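Local coordinates for protein putative transcriptional regulator (Bacteroides thetaiotaomicron, PDB 3IC7) that probably binds DNA as a transcriptional regulator of the GntR family, through a winged helix-turn-helix domain, at residues Y29-R34 / G78-I83. Sequence-based numbering, arbitrary orientation.
Sequences YEEEGR and GAKMLI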
loop_
_atom_site.group_PDB
_atom_site.type_symbol
_atom_site.label_atom_id
_atom_site.label_comp_id
_atom_site.label_asym_id
_atom_site.label_seq_id
_atom_site.Cartn_x
_atom_site.Cartn_y
_atom_site.Cartn_z
ATOM N N TYR A 29 14.056 11.762 -7.916
ATOM C CA TYR A 29 13.190 12.082 -6.787
ATOM C C TYR A 29 14.011 12.030 -5.531
ATOM O O TYR A 29 14.617 11.000 -5.223
ATOM C CB TYR A 29 12.028 11.099 -6.657
ATOM C CG TYR A 29 11.129 11.130 -7.862
ATOM C CD1 TYR A 29 10.759 12.352 -8.456
ATOM C CD2 TYR A 29 10.656 9.952 -8.425
ATOM C CE1 TYR A 29 9.937 12.380 -9.591
ATOM C CE2 TYR A 29 9.835 9.968 -9.546
ATOM C CZ TYR A 29 9.480 11.169 -10.128
ATOM O OH TYR A 29 8.668 11.138 -11.236
ATOM N N GLU A 30 14.009 13.150 -4.809
ATOM C CA GLU A 30 14.767 13.316 -3.573
ATOM C C GLU A 30 14.085 12.668 -2.343
ATOM O O GLU A 30 12.863 12.533 -2.292
ATOM C CB GLU A 30 14.981 14.805 -3.377
ATOM C CG GLU A 30 15.017 15.491 -4.724
ATOM C CD GLU A 30 14.967 17.014 -4.644
ATOM O OE1 GLU A 30 14.817 17.628 -5.732
ATOM O OE2 GLU A 30 15.077 17.595 -3.524
ATOM N N GLU A 31 14.861 12.247 -1.353
ATOM C CA GLU A 31 14.246 11.706 -0.152
ATOM C C GLU A 31 13.655 12.872 0.575
ATOM O O GLU A 31 14.271 13.939 0.625
ATOM C CB GLU A 31 15.293 11.039 0.708
ATOM C CG GLU A 31 16.491 10.651 -0.088
ATOM C CD GLU A 31 16.765 9.188 -0.021
ATOM O OE1 GLU A 31 17.124 8.695 1.071
ATOM O OE2 GLU A 31 16.632 8.530 -1.074
ATOM N N GLU A 32 12.453 12.690 1.112
ATOM C CA GLU A 32 11.696 13.793 1.743
ATOM C C GLU A 32 11.245 14.793 0.708
ATOM O O GLU A 32 11.064 15.977 0.979
ATOM C CB GLU A 32 12.513 14.490 2.826
ATOM C CG GLU A 32 12.795 13.559 3.995
ATOM C CD GLU A 32 11.639 12.606 4.285
ATOM O OE1 GLU A 32 10.513 13.078 4.549
ATOM O OE2 GLU A 32 11.850 11.373 4.263
ATOM N N GLY A 33 11.090 14.274 -0.494
ATOM C CA GLY A 33 10.613 15.038 -1.612
ATOM C C GLY A 33 9.637 14.199 -2.404
ATOM O O GLY A 33 9.535 12.965 -2.244
ATOM N N ARG A 34 8.896 14.867 -3.283
ATOM C CA ARG A 34 7.600 14.371 -3.725
ATOM C C ARG A 34 7.731 13.543 -5.000
ATOM O O ARG A 34 8.506 13.881 -5.894
ATOM C CB ARG A 34 6.629 15.533 -3.951
ATOM C CG ARG A 34 5.166 15.122 -3.985
ATOM C CD ARG A 34 4.443 15.553 -2.720
ATOM N NE ARG A 34 3.799 16.854 -2.873
ATOM C CZ ARG A 34 4.455 18.001 -3.010
ATOM N NH1 ARG A 34 5.781 18.012 -3.012
ATOM N NH2 ARG A 34 3.786 19.138 -3.145
ATOM N N GLY A 78 15.673 8.011 3.577
ATOM C CA GLY A 78 16.544 6.840 3.564
ATOM C C GLY A 78 16.117 5.801 2.528
ATOM O O GLY A 78 16.231 4.595 2.770
ATOM N N ALA A 79 15.619 6.256 1.376
ATOM C CA ALA A 79 14.991 5.356 0.393
ATOM C C ALA A 79 16.008 4.677 -0.524
ATOM O O ALA A 79 15.954 3.453 -0.706
ATOM C CB ALA A 79 13.943 6.098 -0.425
ATOM N N LYS A 80 16.933 5.489 -1.075
ATOM C CA LYS A 80 17.976 5.064 -2.047
ATOM C C LYS A 80 18.780 3.856 -1.589
ATOM O O LYS A 80 19.588 3.345 -2.348
ATOM C CB LYS A 80 18.970 6.214 -2.400
ATOM C CG LYS A 80 18.512 7.270 -3.472
ATOM C CD LYS A 80 19.476 8.492 -3.587
ATOM C CE LYS A 80 18.870 9.717 -4.346
ATOM N NZ LYS A 80 17.511 10.126 -3.886
HETATM N N MSE A 81 18.578 3.400 -0.356
HETATM C CA MSE A 81 19.477 2.407 0.225
HETATM C C MSE A 81 18.817 1.105 0.598
HETATM O O MSE A 81 19.427 0.024 0.527
HETATM C CB MSE A 81 20.137 2.967 1.469
HETATM C CG MSE A 81 21.566 3.425 1.257
HETATM SE SE MSE A 81 22.675 3.065 2.838
HETATM C CE MSE A 81 21.323 3.136 4.255
ATOM N N LEU A 82 17.571 1.202 1.020
ATOM C CA LEU A 82 16.855 -0.014 1.286
ATOM C C LEU A 82 16.666 -0.735 -0.040
ATOM O O LEU A 82 16.799 -1.944 -0.107
ATOM C CB LEU A 82 15.538 0.259 2.019
ATOM C CG LEU A 82 14.402 1.087 1.435
ATOM C CD1 LEU A 82 13.107 0.477 1.935
ATOM C CD2 LEU A 82 14.518 2.527 1.859
ATOM N N ILE A 83 16.411 0.034 -1.095
ATOM C CA ILE A 83 16.239 -0.490 -2.446
ATOM C C ILE A 83 17.448 -1.290 -2.865
ATOM O O ILE A 83 17.339 -2.445 -3.275
ATOM C CB ILE A 83 16.056 0.650 -3.494
ATOM C CG1 ILE A 83 14.719 1.399 -3.306
ATOM C CG2 ILE A 83 16.201 0.088 -4.911
ATOM C CD1 ILE A 83 14.619 2.718 -4.065
#
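Carboxylate oxygen OE1 of Glu31 is gripped by two backbone amides, those of Gly78, just ahead of helix 79-88, and of Ala79, its first residue. The setting is a GntR-type winged helix-turn-helix domain, in which the turn before strand 34-35 meets the helix that follows the wing. Amides at the N-terminal end of a helix lack carbonyl partners within that helix, and here an acidic side chain distant in sequence supplies the acceptor. The N of Ala79 lies 2.9 Å and the N of Gly78 3.0 Å from Glu31 OE1; both come from the same face of the carboxylate, well above its plane, and neither bond is straight. The other oxygen behaves differently: Lys80 N donates to the syn lone pair of Glu31 OE2 at 3.1 Å, with a straighter N-H...O angle of 156°. A bend at chi2 (-121°) turns the carboxylate of Glu31 onto these three successive amides, where the helix dipole would probably favour its negative charge. Cutting Glu31 back to an alanine removes both oxygens and would probably leave the three amides without this acceptor and the ammonium of Lys80 without its acidic mate. Glu31 belongs to a type II turn, Glu30 to Gly33, and its side chain also touches Val75 of strand 72-75. The aliphatic part of Lys80 runs past the carboxylate before the chain bends at chi4 (49°). This brings NZ back to form a long salt bridge with Glu31 OE2 at 3.4 Å. Weak hydrogen bonds join the same ammonium to Ile24 O, at helix 15-25, and to Tyr29 O, 3.3 Å from NZ.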